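Nitrogen regulatory protein P-II (Thiomonas intermedia, PDB 5D4N) binds adenine nucleotides such as ADP and AMP and, as a PII-like protein associated with carboxysomes and regulated by bicarbonate, probably takes part in carbon regulation. Local coordinates at residues A[26-31]-A[80-85]; A[84-87]-A[92-95]. All blocks are in the same frame, centred on the assembly; numbering follows the deposited sequence.

Contact 1 of 2, residues A[26-31]-A[80-85]; sequences DLLDRA and EGFQPF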
loop_
_atom_site.group_PDB
_atom_site.type_symbol
_atom_site.label_atom_id
_atom_site.label_comp_id
_atom_site.label_asym_id
_atom_site.label_seq_id
_atom_site.Cartn_x
_atom_site.Cartn_y
_atom_site.Cartn_z
ATOM N N ASP A 26 -9.033 3.559 17.605
ATOM C CA ASP A 26 -9.536 2.992 18.854
ATOM C C ASP A 26 -9.870 1.501 18.687
ATOM O O ASP A 26 -9.562 0.727 19.589
ATOM C CB ASP A 26 -10.775 3.727 19.345
ATOM C CG ASP A 26 -10.528 5.060 20.017
ATOM O OD1 ASP A 26 -9.335 5.388 20.293
ATOM O OD2 ASP A 26 -11.511 5.770 20.274
ATOM N N LEU A 27 -10.479 1.098 17.543
ATOM C CA LEU A 27 -10.733 -0.333 17.291
ATOM C C LEU A 27 -9.426 -1.099 17.238
ATOM O O LEU A 27 -9.323 -2.209 17.778
ATOM C CB LEU A 27 -11.463 -0.550 15.960
ATOM C CG LEU A 27 -12.971 -0.296 15.969
ATOM C CD1 LEU A 27 -13.553 -0.639 14.606
ATOM C CD2 LEU A 27 -13.671 -1.065 17.080
ATOM N N LEU A 28 -8.426 -0.532 16.559
ATOM C CA LEU A 28 -7.127 -1.215 16.466
ATOM C C LEU A 28 -6.491 -1.350 17.838
ATOM O O LEU A 28 -6.066 -2.439 18.187
ATOM C CB LEU A 28 -6.175 -0.495 15.504
ATOM C CG LEU A 28 -6.652 -0.374 14.051
ATOM C CD1 LEU A 28 -5.732 0.541 13.283
ATOM C CD2 LEU A 28 -6.736 -1.731 13.375
ATOM N N ASP A 29 -6.446 -0.255 18.621
ATOM C CA ASP A 29 -5.852 -0.289 19.974
ATOM C C ASP A 29 -6.525 -1.320 20.845
ATOM O O ASP A 29 -5.841 -2.121 21.506
ATOM C CB ASP A 29 -5.872 1.103 20.641
ATOM C CG ASP A 29 -5.002 2.135 19.954
ATOM O OD1 ASP A 29 -4.153 1.738 19.109
ATOM O OD2 ASP A 29 -5.216 3.350 20.201
ATOM N N ARG A 30 -7.870 -1.333 20.823
ATOM C CA ARG A 30 -8.670 -2.247 21.634
ATOM C C ARG A 30 -8.415 -3.722 21.296
ATOM O O ARG A 30 -8.288 -4.545 22.195
ATOM C CB ARG A 30 -10.160 -1.903 21.531
ATOM C CG ARG A 30 -11.097 -2.899 22.242
ATOM C CD ARG A 30 -10.894 -2.999 23.763
ATOM N NE ARG A 30 -10.995 -1.706 24.449
ATOM C CZ ARG A 30 -12.141 -1.071 24.688
ATOM N NH1 ARG A 30 -13.292 -1.591 24.285
ATOM N NH2 ARG A 30 -12.140 0.102 25.309
ATOM N N ALA A 31 -8.315 -4.039 20.007
ATOM C CA ALA A 31 -8.070 -5.402 19.548
ATOM C C ALA A 31 -6.666 -5.907 19.880
ATOM O O ALA A 31 -6.411 -7.113 19.795
ATOM C CB ALA A 31 -8.313 -5.478 18.061
ATOM N N GLU A 80 -15.297 -7.468 12.251
ATOM C CA GLU A 80 -16.577 -7.453 12.972
ATOM C C GLU A 80 -16.831 -6.057 13.527
ATOM O O GLU A 80 -17.967 -5.571 13.447
ATOM C CB GLU A 80 -16.568 -8.502 14.084
ATOM C CG GLU A 80 -16.842 -9.911 13.582
ATOM C CD GLU A 80 -16.520 -11.030 14.558
ATOM O OE1 GLU A 80 -16.788 -10.867 15.771
ATOM O OE2 GLU A 80 -16.002 -12.075 14.102
ATOM N N GLY A 81 -15.759 -5.403 13.996
ATOM C CA GLY A 81 -15.814 -4.048 14.529
ATOM C C GLY A 81 -16.035 -3.016 13.450
ATOM O O GLY A 81 -16.748 -2.041 13.662
ATOM N N PHE A 82 -15.390 -3.209 12.285
ATOM C CA PHE A 82 -15.501 -2.289 11.157
ATOM C C PHE A 82 -16.821 -2.438 10.390
ATOM O O PHE A 82 -17.252 -1.477 9.759
ATOM C CB PHE A 82 -14.261 -2.347 10.235
ATOM C CG PHE A 82 -13.081 -1.556 10.760
ATOM C CD1 PHE A 82 -13.084 -0.166 10.735
ATOM C CD2 PHE A 82 -11.979 -2.197 11.305
ATOM C CE1 PHE A 82 -12.002 0.563 11.241
ATOM C CE2 PHE A 82 -10.899 -1.463 11.833
ATOM C CZ PHE A 82 -10.904 -0.086 11.775
ATOM N N GLN A 83 -17.469 -3.604 10.465
ATOM C CA GLN A 83 -18.725 -3.876 9.743
ATOM C C GLN A 83 -19.867 -2.838 9.900
ATOM O O GLN A 83 -20.286 -2.271 8.878
ATOM C CB GLN A 83 -19.196 -5.320 9.972
ATOM C CG GLN A 83 -20.488 -5.650 9.217
ATOM C CD GLN A 83 -21.068 -6.994 9.572
ATOM O OE1 GLN A 83 -20.593 -7.718 10.470
ATOM N NE2 GLN A 83 -22.124 -7.357 8.864
ATOM N N PRO A 84 -20.369 -2.529 11.128
ATOM C CA PRO A 84 -21.437 -1.524 11.236
ATOM C C PRO A 84 -20.957 -0.171 10.736
ATOM O O PRO A 84 -21.732 0.562 10.135
ATOM C CB PRO A 84 -21.748 -1.484 12.733
ATOM C CG PRO A 84 -21.274 -2.776 13.250
ATOM C CD PRO A 84 -20.043 -3.066 12.466
ATOM N N PHE A 85 -19.662 0.133 10.921
ATOM C CA PHE A 85 -19.123 1.399 10.449
ATOM C C PHE A 85 -19.212 1.483 8.928
ATOM O O PHE A 85 -19.733 2.478 8.422
ATOM C CB PHE A 85 -17.676 1.599 10.937
ATOM C CG PHE A 85 -17.070 2.875 10.416
ATOM C CD1 PHE A 85 -17.338 4.100 11.030
ATOM C CD2 PHE A 85 -16.305 2.871 9.263
ATOM C CE1 PHE A 85 -16.788 5.281 10.521
ATOM C CE2 PHE A 85 -15.787 4.052 8.743
ATOM C CZ PHE A 85 -16.046 5.248 9.366
#
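L27 of helix 21-31 meets G81 and F82 of helix 72-88, the two helices that pack on one side of the antiparallel sheet in the ferredoxin-like fold of PII proteins. The short segments run nearly antiparallel, at 160°, and their axes are 10.8 Å apart. No hydrogen bond joins them; the contact is apolar and small.

The tight part is one methyl group. L27 CD1 sits over the face of the F82 ring in a CH-pi contact, 3.7 Å from the centroid and 2° off the ring normal. It is therefore almost equally far from all six ring carbons. The same methyl leans on the backbone of the other helix, 3.6 Å from G81 O. The CA atoms of L27 and G81 are 6.9 Å apart, and the glycine, with no side chain, lets L27 CD1 come close to the backbone at G81. In L27, CG lies anti to the carbonyl carbon (chi1 -79°) and the chain runs on extended, which carries CD1 across to the ring.

The sheet side is closed. L28 and F82 are both buried there, and both rest on I14 of strand 7-17. L28 also touches Y36 of strand 36-46 and L78 of helix 72-88. The other side is looser: D26, R30, E80 and Q83 are exposed and do not bridge the helices, and the Q83 side chain is poorly ordered. Between L28 and F82 the touch is light, with L28 CD2 at the ring edge, 4.4 Å from F82 CE2.

Contact 2 of 2, residues A[84-87]-A[92-95]; sequences PFFE and VVFV. With ADP (adenosine-5'-diphosphate), chain D; ACT (acetate ion), chain G.
The return from helix 72-88 to strand 92-100, an edge strand of the ferredoxin-like sheet within this chain, forms this contact beside the ADP pocket. The side chain of F86, near the end of the helix, leaves toward the strand, and its ring meets V92 and V93. Its CG is anti to the carbonyl carbon (chi1 -70°), which sends the ring across to the strand. The ring meets the strand obliquely. F86 CE1 lies 3.8 Å from V92 N, while the CE2 corner of the ring meets the CG2 branch of V93. The two side chains cross at about a right angle. The modelled gap between F86 CE2 and V93 CG2 is too short for two carbons, so its exact value is doubtful. One face of the F86 ring is met near its rim by F85 CD2, 3.6 Å above the plane. R102 of the third subunit also packs on F86. With an alanine in place of F86, the ring would be gone, and V92 N, the V93 methyl and F85 CD2 would probably lose their common packing partner, opening a gap between helix and strand.

V92 turns its side chain away from the helix, and V92 CG1 lies 3.6 Å from ADP C8. F94 meets the other end of the adenine: ADP C2 lies in the plane of its ring, at the edge, 3.5 Å from F94 CZ. The ADP site is shared between subunits: T37 OG1 and K105 NZ of the third subunit also hydrogen-bond the nucleotide. An acetate, probably from the crystallisation liquor, is held by R102 NE of the third subunit and by the strand backbone. V93 N donates to acetate OXT at 3.1 Å, nearly straight at 172°.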
loop_
_atom_site.group_PDB
_atom_site.type_symbol
_atom_site.label_atom_id
_atom_site.label_comp_id
_atom_site.label_asym_id
_atom_site.label_seq_id
_atom_site.Cartn_x
_atom_site.Cartn_y
_atom_site.Cartn_z
ATOM N N PRO A 84 -20.369 -2.529 11.128
ATOM C CA PRO A 84 -21.437 -1.524 11.236
ATOM C C PRO A 84 -20.957 -0.171 10.736
ATOM O O PRO A 84 -21.732 0.562 10.135
ATOM C CB PRO A 84 -21.748 -1.484 12.733
ATOM C CG PRO A 84 -21.274 -2.776 13.250
ATOM C CD PRO A 84 -20.043 -3.066 12.466
ATOM N N PHE A 85 -19.662 0.133 10.921
ATOM C CA PHE A 85 -19.123 1.399 10.449
ATOM C C PHE A 85 -19.212 1.483 8.928
ATOM O O PHE A 85 -19.733 2.478 8.422
ATOM C CB PHE A 85 -17.676 1.599 10.937
ATOM C CG PHE A 85 -17.070 2.875 10.416
ATOM C CD1 PHE A 85 -17.338 4.100 11.030
ATOM C CD2 PHE A 85 -16.305 2.871 9.263
ATOM C CE1 PHE A 85 -16.788 5.281 10.521
ATOM C CE2 PHE A 85 -15.787 4.052 8.743
ATOM C CZ PHE A 85 -16.046 5.248 9.366
ATOM N N PHE A 86 -18.684 0.475 8.199
ATOM C CA PHE A 86 -18.691 0.532 6.726
ATOM C C PHE A 86 -20.069 0.354 6.074
ATOM O O PHE A 86 -20.251 0.750 4.920
ATOM C CB PHE A 86 -17.602 -0.353 6.104
ATOM C CG PHE A 86 -16.200 0.189 6.342
ATOM C CD1 PHE A 86 -15.856 1.478 5.948
ATOM C CD2 PHE A 86 -15.217 -0.600 6.940
ATOM C CE1 PHE A 86 -14.568 1.982 6.168
ATOM C CE2 PHE A 86 -13.933 -0.089 7.172
ATOM C CZ PHE A 86 -13.616 1.194 6.786
ATOM N N GLU A 87 -21.047 -0.145 6.825
ATOM C CA GLU A 87 -22.428 -0.244 6.326
ATOM C C GLU A 87 -23.097 1.153 6.381
ATOM O O GLU A 87 -24.036 1.429 5.622
ATOM C CB GLU A 87 -23.238 -1.304 7.099
ATOM C CG GLU A 87 -22.770 -2.731 6.850
ATOM N N VAL A 92 -13.291 1.363 2.694
ATOM C CA VAL A 92 -13.037 -0.045 2.354
ATOM C C VAL A 92 -11.916 -0.601 3.209
ATOM O O VAL A 92 -11.099 0.151 3.741
ATOM C CB VAL A 92 -12.659 -0.184 0.853
ATOM C CG1 VAL A 92 -13.830 0.157 -0.090
ATOM C CG2 VAL A 92 -11.434 0.673 0.521
ATOM N N VAL A 93 -11.886 -1.933 3.332
ATOM C CA VAL A 93 -10.792 -2.632 4.012
ATOM C C VAL A 93 -10.249 -3.708 3.097
ATOM O O VAL A 93 -11.013 -4.581 2.617
ATOM C CB VAL A 93 -11.148 -3.217 5.398
ATOM C CG1 VAL A 93 -9.915 -3.889 6.026
ATOM C CG2 VAL A 93 -11.685 -2.136 6.328
ATOM N N PHE A 94 -8.919 -3.667 2.857
ATOM C CA PHE A 94 -8.262 -4.678 2.037
ATOM C C PHE A 94 -7.384 -5.511 2.942
ATOM O O PHE A 94 -6.530 -4.949 3.646
ATOM C CB PHE A 94 -7.418 -4.032 0.952
ATOM C CG PHE A 94 -8.141 -3.080 0.028
ATOM C CD1 PHE A 94 -9.450 -3.338 -0.383
ATOM C CD2 PHE A 94 -7.522 -1.913 -0.418
ATOM C CE1 PHE A 94 -10.129 -2.445 -1.239
ATOM C CE2 PHE A 94 -8.185 -1.046 -1.279
ATOM C CZ PHE A 94 -9.472 -1.319 -1.700
ATOM N N VAL A 95 -7.563 -6.822 2.908
ATOM C CA VAL A 95 -6.729 -7.732 3.745
ATOM C C VAL A 95 -5.659 -8.349 2.867
ATOM O O VAL A 95 -5.984 -8.928 1.830
ATOM C CB VAL A 95 -7.570 -8.856 4.415
ATOM C CG1 VAL A 95 -6.677 -9.679 5.374
ATOM C CG2 VAL A 95 -8.796 -8.266 5.152
HETATM P PB ADP D . -19.045 6.796 -1.338
HETATM O O1B ADP D . -20.086 5.860 -1.633
HETATM O O2B ADP D . -19.445 7.651 -0.169
HETATM O O3B ADP D . -18.801 7.703 -2.524
HETATM P PA ADP D . -17.138 4.487 -1.072
HETATM O O1A ADP D . -17.329 3.733 0.195
HETATM O O2A ADP D . -17.703 3.693 -2.270
HETATM O O3A ADP D . -17.713 5.980 -0.975
HETATM O "O5'" ADP D . -15.578 4.691 -1.309
HETATM C "C5'" ADP D . -14.844 5.538 -0.411
HETATM C "C4'" ADP D . -13.385 5.521 -0.789
HETATM O "O4'" ADP D . -12.881 4.174 -0.696
HETATM C "C3'" ADP D . -13.112 5.918 -2.233
HETATM O "O3'" ADP D . -13.106 7.332 -2.410
HETATM C "C2'" ADP D . -11.732 5.297 -2.450
HETATM O "O2'" ADP D . -10.755 6.092 -1.808
HETATM C "C1'" ADP D . -11.863 3.980 -1.676
HETATM N N9 ADP D . -12.251 2.873 -2.547
HETATM C C8 ADP D . -13.519 2.451 -2.855
HETATM N N7 ADP D . -13.561 1.509 -3.767
HETATM C C5 ADP D . -12.227 1.286 -4.072
HETATM C C6 ADP D . -11.590 0.374 -4.941
HETATM N N6 ADP D . -12.256 -0.455 -5.762
HETATM N N1 ADP D . -10.236 0.354 -4.946
HETATM C C2 ADP D . -9.573 1.214 -4.164
HETATM N N3 ADP D . -10.065 2.138 -3.332
HETATM C C4 ADP D . -11.407 2.112 -3.321
HETATM C C ACT G . -14.584 -4.608 2.154
HETATM O O ACT G . -15.632 -5.217 1.738
HETATM O OXT ACT G . -14.278 -3.352 2.032
HETATM C CH3 ACT G . -13.535 -5.476 2.889
#

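Contacts 1 and 2 lie on the same helix, 72-88, with centres about 10 Å apart, and share P84 and F85. Contact 1 joins the middle of that helix to helix 21-31. Contact 2 joins its end to strand 92-100. F85 belongs to both segments but stacks instead with F23 and H89. Only contact 2 reaches the ADP pocket, through V92 and F94. The F86 side chain comes within about 4 Å of G91, an ADP-binding residue. Contact 1 is set further back: the F82 side chain is about 12 Å from ADP, and that of L28 about 8 Å from a bound AMP.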